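PDB 5VQE: beta-glucoside phosphorylase BglX from Unidentified, which probably cleaves beta-glucosides by phosphorolysis, passing the glucosyl unit to phosphate, as a glycoside hydrolase family 3 enzyme. Local coordinates for residues Asn154-Ile159 with Thr484-Trp489; Val248-Met251 with Lys257-Glu260; Thr506-Leu509 with Tyr515-Val518. All coordinates share one frame; numbering follows the deposited sequence.

Interactions 1 and 3 are neighbours, with centres 13 Å apart. They touch: Leu487 CD1 packs on Phe508 CZ at 3.8 Å, and Pro155 O lies 3.6 Å from Tyr515 CD1. Interaction 1 joins a loop of the barrel domain to a loop of the C-terminal domain. Interaction 3 lies wholly within the latter. Interaction 2 is remote, with centres 29 Å from interaction 1 and 41 Å from interaction 3. It falls inside the long chain loop that interaction 1 closes. Interaction 1 lies near the bound 2-deoxy-2-fluoro-alpha-D-glucopyranose: the Pro158 side chain is about 12 Å from the sugar, and Ile159 O bonds to the pocket residue Arg163.

Interaction 1: residues Asn154-Ile159 with Thr484-Trp489; sequences NPENPI and TIRLVW
Glu156 bends at its second torsion (chi2 -66°), and Arg486 bends at its second (chi2 -85°) and third. These folds bring the two charged ends together between the loops. Glu156 OE1 lies 3.4 Å from Arg486 NH1 in a salt bridge whose hydrogen bond is weak. The carboxylate and guanidinium planes stand 89° apart, so the groups do not pair flat. OE1 also lies 3.3 Å from the Arg486 CD methylene, so part of this contact is made on the arginine shaft. The stronger partner of Arg486 is Asp519, which takes NH2 in a salt bridge and also bonds to Leu487 N. Asp519 is therefore likely to set the guanidinium, while Glu156 adds charge from the barrel side. Replacing this arginine with an alanine removes the guanidinium, and Glu156 and Asp519 would probably both lose the charge they share.

Next to the charged pair, a water bridges the backbones. It accepts from Ile485 N at 2.8 Å and donates weakly to Glu156 O at 3.3 Å. The Pro158 ring packs against Ile485, with CB 4.3 Å from Ile485 CG2. Ile485 CD1 reaches Pro158 O at 4.0 Å.

Segment 154-159 is braced by its own bonds. Asn154 to Asn157 form a type I beta turn, and Asn154 OD1 accepts from Glu156 N at 3.1 Å in an Asx turn. Asn157 OD1 makes a second Asx turn with Ile159 N. Ile159 O in turn bonds to Arg163, a residue of the sugar pocket. The contact is a joint between domains: a loop following barrel strand 143-144 meets a loop of the C-terminal alpha/beta domain, consistent with the two-domain architecture of many family 3 glycoside hydrolases.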
loop_
_atom_site.group_PDB
_atom_site.type_symbol
_atom_site.label_atom_id
_atom_site.label_comp_id
_atom_site.label_asym_id
_atom_site.label_seq_id
_atom_site.Cartn_x
_atom_site.Cartn_y
_atom_site.Cartn_z
ATOM N N ASN A 154 -6.115 -10.548 10.886
ATOM C CA ASN A 154 -5.145 -11.515 11.373
ATOM C C ASN A 154 -3.840 -10.809 11.708
ATOM O O ASN A 154 -3.123 -10.392 10.786
ATOM C CB ASN A 154 -4.910 -12.599 10.322
ATOM C CG ASN A 154 -4.154 -13.791 10.876
ATOM O OD1 ASN A 154 -3.223 -13.642 11.670
ATOM N ND2 ASN A 154 -4.556 -14.983 10.460
ATOM N N PRO A 155 -3.465 -10.676 12.988
ATOM C CA PRO A 155 -2.268 -9.886 13.332
ATOM C C PRO A 155 -0.940 -10.507 12.901
ATOM O O PRO A 155 0.090 -9.827 13.001
ATOM C CB PRO A 155 -2.341 -9.779 14.866
ATOM C CG PRO A 155 -3.694 -10.304 15.253
ATOM C CD PRO A 155 -4.110 -11.243 14.184
ATOM N N GLU A 156 -0.912 -11.759 12.448
ATOM C CA GLU A 156 0.322 -12.359 11.957
ATOM C C GLU A 156 0.514 -12.155 10.462
ATOM O O GLU A 156 1.534 -12.593 9.913
ATOM C CB GLU A 156 0.353 -13.861 12.279
ATOM C CG GLU A 156 0.423 -14.177 13.768
ATOM C CD GLU A 156 1.741 -13.732 14.400
ATOM O OE1 GLU A 156 2.801 -13.917 13.762
ATOM O OE2 GLU A 156 1.713 -13.196 15.529
ATOM N N ASN A 157 -0.429 -11.515 9.796
ATOM C CA ASN A 157 -0.295 -11.279 8.365
ATOM C C ASN A 157 0.742 -10.186 8.135
ATOM O O ASN A 157 0.582 -9.075 8.662
ATOM C CB ASN A 157 -1.636 -10.878 7.762
ATOM C CG ASN A 157 -1.605 -10.849 6.254
ATOM O OD1 ASN A 157 -0.649 -10.370 5.649
ATOM N ND2 ASN A 157 -2.655 -11.368 5.633
ATOM N N PRO A 158 1.808 -10.444 7.374
ATOM C CA PRO A 158 2.878 -9.454 7.216
ATOM C C PRO A 158 2.648 -8.413 6.136
ATOM O O PRO A 158 3.411 -7.441 6.079
ATOM C CB PRO A 158 4.081 -10.332 6.839
ATOM C CG PRO A 158 3.470 -11.404 6.019
ATOM C CD PRO A 158 2.134 -11.701 6.673
ATOM N N ILE A 159 1.651 -8.593 5.273
ATOM C CA ILE A 159 1.474 -7.747 4.098
ATOM C C ILE A 159 0.245 -6.862 4.207
ATOM O O ILE A 159 -0.009 -6.054 3.300
ATOM C CB ILE A 159 1.438 -8.598 2.809
ATOM C CG1 ILE A 159 1.758 -7.758 1.572
ATOM C CG2 ILE A 159 0.098 -9.308 2.638
ATOM C CD1 ILE A 159 3.194 -7.273 1.509
ATOM N N THR A 484 7.441 -12.849 7.601
ATOM C CA THR A 484 7.164 -12.304 8.920
ATOM C C THR A 484 7.658 -10.866 9.012
ATOM O O THR A 484 8.639 -10.481 8.367
ATOM C CB THR A 484 7.818 -13.137 10.034
ATOM O OG1 THR A 484 7.122 -12.912 11.265
ATOM C CG2 THR A 484 9.300 -12.772 10.221
ATOM N N ILE A 485 6.953 -10.078 9.819
ATOM C CA ILE A 485 7.452 -8.818 10.351
ATOM C C ILE A 485 7.449 -8.859 11.875
ATOM O O ILE A 485 7.345 -7.831 12.537
ATOM C CB ILE A 485 6.645 -7.616 9.823
ATOM C CG1 ILE A 485 5.166 -7.775 10.171
ATOM C CG2 ILE A 485 6.856 -7.463 8.323
ATOM C CD1 ILE A 485 4.320 -6.547 9.843
ATOM N N ARG A 486 7.517 -10.068 12.425
ATOM C CA ARG A 486 7.655 -10.262 13.854
ATOM C C ARG A 486 8.975 -9.680 14.336
ATOM O O ARG A 486 9.939 -9.524 13.578
ATOM C CB ARG A 486 7.599 -11.751 14.195
ATOM C CG ARG A 486 6.250 -12.403 13.932
ATOM C CD ARG A 486 5.306 -12.230 15.099
ATOM N NE ARG A 486 5.868 -12.791 16.319
ATOM C CZ ARG A 486 5.871 -14.085 16.617
ATOM N NH1 ARG A 486 5.335 -14.967 15.785
ATOM N NH2 ARG A 486 6.413 -14.495 17.753
ATOM N N LEU A 487 9.006 -9.364 15.624
ATOM C CA LEU A 487 10.224 -8.888 16.256
ATOM C C LEU A 487 11.314 -9.944 16.156
ATOM O O LEU A 487 11.135 -11.078 16.612
ATOM C CB LEU A 487 9.947 -8.542 17.716
ATOM C CG LEU A 487 10.424 -7.172 18.188
ATOM C CD1 LEU A 487 10.068 -6.996 19.653
ATOM C CD2 LEU A 487 11.922 -7.015 17.977
ATOM N N VAL A 488 12.432 -9.572 15.540
ATOM C CA VAL A 488 13.619 -10.411 15.434
ATOM C C VAL A 488 14.780 -9.614 16.011
ATOM O O VAL A 488 14.965 -8.443 15.662
ATOM C CB VAL A 488 13.895 -10.820 13.973
ATOM C CG1 VAL A 488 15.209 -11.589 13.850
ATOM C CG2 VAL A 488 12.741 -11.649 13.426
ATOM N N TRP A 489 15.546 -10.234 16.903
ATOM C CA TRP A 489 16.647 -9.551 17.565
ATOM C C TRP A 489 17.950 -9.776 16.802
ATOM O O TRP A 489 18.187 -10.850 16.240
ATOM C CB TRP A 489 16.785 -10.034 19.011
ATOM C CG TRP A 489 15.506 -9.919 19.773
ATOM C CD1 TRP A 489 14.686 -10.937 20.157
ATOM C CD2 TRP A 489 14.880 -8.713 20.213
ATOM N NE1 TRP A 489 13.592 -10.440 20.821
ATOM C CE2 TRP A 489 13.688 -9.076 20.869
ATOM C CE3 TRP A 489 15.214 -7.360 20.123
ATOM C CZ2 TRP A 489 12.833 -8.136 21.433
ATOM C CZ3 TRP A 489 14.364 -6.429 20.685
ATOM C CH2 TRP A 489 13.187 -6.818 21.326
HETATM O O HOH W 1 4.537 -11.284 10.589
#

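Interaction 2: residues Val248-Met251 with Lys257-Glu260; sequences VTRM and KDEE
Helix 246-252 and the 3-10 turn 258-260 keep their backbones well apart: Arg250 CA and Lys257 CA, the nearest pair between segments 248-251 and 257-260, are 8.7 Å from each other. Side chains span the gap. Arg250 is extended from CG to NE, which carries its guanidinium out to Asp258. Its NH2 donates to Asp258 OD1 at 2.8 Å, and the bond is nearly straight at 171°. OD1 lies at the edge of the guanidinium, almost in its plane. From the acid's side the approach is different: NH2 comes in 36° out of the carboxylate plane. The two flat groups are turned 71° apart, so this is a one-oxygen salt bridge. A water completes the link, accepting from Arg250 NE at 2.6 Å and donating to Asp258 OD1 at 2.7 Å. OD1 is thus gripped by two donors.

Both segments belong to the connection between the parallel barrel strands 237-244 and 284-287, a beta-alpha-beta crossover of the TIM-barrel domain. The salt bridge lies on the surface of this connection.

The 3-10 turn has its own fastening. Glu260 N donates to Lys257 O at 2.7 Å, and Lys257 N donates to Glu260 OE1 at 3.1 Å. Beside the polar pair, the Arg250 side chain touches Ile256 and Ile261. Val248 and Met251 pack on helices 216-232 and 268-278.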
loop_
_atom_site.group_PDB
_atom_site.type_symbol
_atom_site.label_atom_id
_atom_site.label_comp_id
_atom_site.label_asym_id
_atom_site.label_seq_id
_atom_site.Cartn_x
_atom_site.Cartn_y
_atom_site.Cartn_z
ATOM N N VAL A 248 -16.938 -18.266 -0.996
ATOM C CA VAL A 248 -17.697 -17.410 -1.902
ATOM C C VAL A 248 -17.729 -18.025 -3.291
ATOM O O VAL A 248 -18.757 -17.991 -3.979
ATOM C CB VAL A 248 -17.096 -15.993 -1.923
ATOM C CG1 VAL A 248 -17.735 -15.135 -3.014
ATOM C CG2 VAL A 248 -17.274 -15.331 -0.558
ATOM N N THR A 249 -16.603 -18.595 -3.726
ATOM C CA THR A 249 -16.560 -19.241 -5.032
ATOM C C THR A 249 -17.591 -20.360 -5.115
ATOM O O THR A 249 -18.341 -20.453 -6.094
ATOM C CB THR A 249 -15.154 -19.768 -5.300
ATOM O OG1 THR A 249 -14.249 -18.659 -5.357
ATOM C CG2 THR A 249 -15.094 -20.535 -6.623
ATOM N N ARG A 250 -17.666 -21.204 -4.078
ATOM C CA ARG A 250 -18.646 -22.291 -4.082
ATOM C C ARG A 250 -20.076 -21.778 -3.986
ATOM O O ARG A 250 -20.998 -22.446 -4.467
ATOM C CB ARG A 250 -18.388 -23.265 -2.938
ATOM C CG ARG A 250 -17.168 -24.118 -3.138
ATOM C CD ARG A 250 -17.134 -25.294 -2.176
ATOM N NE ARG A 250 -15.766 -25.774 -2.033
ATOM C CZ ARG A 250 -14.904 -25.343 -1.114
ATOM N NH1 ARG A 250 -15.268 -24.435 -0.220
ATOM N NH2 ARG A 250 -13.672 -25.838 -1.081
ATOM N N MET A 251 -20.295 -20.624 -3.349
ATOM C CA MET A 251 -21.634 -20.046 -3.339
ATOM C C MET A 251 -22.092 -19.745 -4.755
ATOM O O MET A 251 -23.239 -20.029 -5.122
ATOM C CB MET A 251 -21.667 -18.776 -2.484
ATOM C CG MET A 251 -23.010 -18.029 -2.505
ATOM S SD MET A 251 -22.954 -16.427 -1.685
ATOM C CE MET A 251 -22.229 -15.445 -2.985
ATOM N N LYS A 257 -14.915 -27.877 -8.261
ATOM C CA LYS A 257 -13.983 -28.735 -7.551
ATOM C C LYS A 257 -12.832 -27.907 -6.985
ATOM O O LYS A 257 -12.418 -26.899 -7.565
ATOM C CB LYS A 257 -13.461 -29.835 -8.473
ATOM C CG LYS A 257 -14.564 -30.783 -8.959
ATOM N N ASP A 258 -12.333 -28.343 -5.828
ATOM C CA ASP A 258 -11.293 -27.601 -5.117
ATOM C C ASP A 258 -10.178 -27.155 -6.055
ATOM O O ASP A 258 -9.743 -25.996 -6.014
ATOM C CB ASP A 258 -10.729 -28.462 -3.985
ATOM C CG ASP A 258 -11.685 -28.583 -2.814
ATOM O OD1 ASP A 258 -12.673 -27.820 -2.772
ATOM O OD2 ASP A 258 -11.449 -29.441 -1.938
ATOM N N GLU A 259 -9.706 -28.061 -6.916
ATOM C CA GLU A 259 -8.587 -27.751 -7.803
ATOM C C GLU A 259 -8.951 -26.702 -8.840
ATOM O O GLU A 259 -8.053 -26.100 -9.435
ATOM C CB GLU A 259 -8.087 -29.003 -8.539
ATOM C CG GLU A 259 -8.309 -30.333 -7.831
ATOM C CD GLU A 259 -9.702 -30.894 -8.069
ATOM O OE1 GLU A 259 -10.067 -31.136 -9.243
ATOM O OE2 GLU A 259 -10.436 -31.069 -7.076
ATOM N N GLU A 260 -10.239 -26.477 -9.080
ATOM C CA GLU A 260 -10.679 -25.463 -10.024
ATOM C C GLU A 260 -10.821 -24.086 -9.380
ATOM O O GLU A 260 -11.002 -23.104 -10.107
ATOM C CB GLU A 260 -12.012 -25.883 -10.658
ATOM C CG GLU A 260 -11.929 -27.213 -11.423
ATOM C CD GLU A 260 -13.290 -27.825 -11.756
ATOM O OE1 GLU A 260 -14.332 -27.355 -11.243
ATOM O OE2 GLU A 260 -13.312 -28.799 -12.539
HETATM O O HOH W 2 -15.018 -27.243 -4.067
#

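Interaction 3: residues Thr506-Leu509 with Tyr515-Val518; sequences TLFL and YHLV
This is a buried contact between a phenylalanine and a histidine, in the C-terminal alpha/beta domain, where strand 506-510 faces a 3-10 turn in the loop that follows it. Phe508 meets His516 chiefly through CE1, which lies 3.8 Å from His516 CB. Phe508 CZ is 4.2 Å from the same carbon. His516 CG and CD2 are each 4.2 Å from Phe508 CE1, so the imidazole lies slightly farther off than CB. The two side chains cross at about a right angle. The ring centroids of Phe508 and His516 are 6.0 Å apart and their planes are turned by 65°. The pair is oblique, and the contact is one of van der Waals packing without a hydrogen bond.

The first torsion of Phe508 (chi1 -165°) sets CG opposite the backbone N and sends the ring out from the sheet. There it meets Tyr472 and Tyr526, from the strands that flank its own. Their planes are nearly parallel to that of Phe508. The His516 ring also meets the ring of Phe476, at a steep angle, and its backbone N bonds weakly to the Tyr526 hydroxyl. Leu507 and Leu509 alternate with Phe508 along the strand and pack against helix 534-544.

Tyr515 OH bonds to Asp152, which ties the turn to the barrel domain. Strands 506-510 and 525-528 are adjacent and parallel, and the 3-10 turn lies in their connection, consistent with the alpha/beta sandwich domain of family 3 glycoside hydrolases.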
loop_
_atom_site.group_PDB
_atom_site.type_symbol
_atom_site.label_atom_id
_atom_site.label_comp_id
_atom_site.label_asym_id
_atom_site.label_seq_id
_atom_site.Cartn_x
_atom_site.Cartn_y
_atom_site.Cartn_z
ATOM N N THR A 506 11.981 0.030 31.426
ATOM C CA THR A 506 12.077 -0.196 29.989
ATOM C C THR A 506 10.847 0.374 29.290
ATOM O O THR A 506 9.709 0.090 29.683
ATOM C CB THR A 506 12.230 -1.694 29.686
ATOM O OG1 THR A 506 13.432 -2.181 30.292
ATOM C CG2 THR A 506 12.312 -1.950 28.192
ATOM N N LEU A 507 11.090 1.174 28.255
ATOM C CA LEU A 507 10.051 1.785 27.435
ATOM C C LEU A 507 10.191 1.268 26.011
ATOM O O LEU A 507 11.297 1.261 25.463
ATOM C CB LEU A 507 10.183 3.311 27.473
ATOM C CG LEU A 507 9.374 4.140 26.473
ATOM C CD1 LEU A 507 7.898 4.036 26.784
ATOM C CD2 LEU A 507 9.840 5.592 26.526
ATOM N N PHE A 508 9.078 0.835 25.412
ATOM C CA PHE A 508 9.086 0.232 24.079
ATOM C C PHE A 508 8.248 1.082 23.128
ATOM O O PHE A 508 7.064 1.318 23.386
ATOM C CB PHE A 508 8.556 -1.207 24.112
ATOM C CG PHE A 508 8.867 -1.985 22.865
ATOM C CD1 PHE A 508 8.126 -1.799 21.710
ATOM C CD2 PHE A 508 9.916 -2.888 22.840
ATOM C CE1 PHE A 508 8.426 -2.506 20.559
ATOM C CE2 PHE A 508 10.213 -3.593 21.697
ATOM C CZ PHE A 508 9.469 -3.401 20.557
ATOM N N LEU A 509 8.869 1.540 22.042
ATOM C CA LEU A 509 8.225 2.347 21.014
ATOM C C LEU A 509 8.235 1.577 19.701
ATOM O O LEU A 509 9.309 1.246 19.186
ATOM C CB LEU A 509 8.953 3.679 20.827
ATOM C CG LEU A 509 9.298 4.490 22.076
ATOM C CD1 LEU A 509 10.183 5.665 21.691
ATOM C CD2 LEU A 509 8.043 4.964 22.780
ATOM N N TYR A 515 1.596 -4.663 16.725
ATOM C CA TYR A 515 1.359 -5.876 17.500
ATOM C C TYR A 515 2.594 -6.359 18.254
ATOM O O TYR A 515 2.642 -7.528 18.649
ATOM C CB TYR A 515 0.866 -6.991 16.581
ATOM C CG TYR A 515 -0.405 -6.649 15.842
ATOM C CD1 TYR A 515 -0.419 -6.551 14.466
ATOM C CD2 TYR A 515 -1.583 -6.407 16.529
ATOM C CE1 TYR A 515 -1.580 -6.241 13.787
ATOM C CE2 TYR A 515 -2.742 -6.095 15.867
ATOM C CZ TYR A 515 -2.738 -6.012 14.496
ATOM O OH TYR A 515 -3.904 -5.685 13.834
ATOM N N HIS A 516 3.594 -5.497 18.472
ATOM C CA HIS A 516 4.848 -5.990 19.041
ATOM C C HIS A 516 4.704 -6.460 20.484
ATOM O O HIS A 516 5.590 -7.168 20.976
ATOM C CB HIS A 516 5.936 -4.924 18.947
ATOM C CG HIS A 516 6.591 -4.851 17.606
ATOM N ND1 HIS A 516 6.932 -5.972 16.881
ATOM C CD2 HIS A 516 6.964 -3.788 16.857
ATOM C CE1 HIS A 516 7.490 -5.601 15.742
ATOM N NE2 HIS A 516 7.527 -4.280 15.705
ATOM N N LEU A 517 3.619 -6.115 21.179
ATOM C CA LEU A 517 3.395 -6.734 22.478
ATOM C C LEU A 517 3.321 -8.258 22.381
ATOM O O LEU A 517 3.413 -8.929 23.415
ATOM C CB LEU A 517 2.124 -6.178 23.118
ATOM C CG LEU A 517 2.245 -4.783 23.749
ATOM C CD1 LEU A 517 0.886 -4.255 24.168
ATOM C CD2 LEU A 517 3.204 -4.771 24.957
ATOM N N VAL A 518 3.161 -8.809 21.172
ATOM C CA VAL A 518 3.237 -10.257 20.972
ATOM C C VAL A 518 4.602 -10.782 21.388
ATOM O O VAL A 518 4.718 -11.859 21.987
ATOM C CB VAL A 518 2.937 -10.604 19.498
ATOM C CG1 VAL A 518 3.379 -12.035 19.161
ATOM C CG2 VAL A 518 1.459 -10.428 19.196
#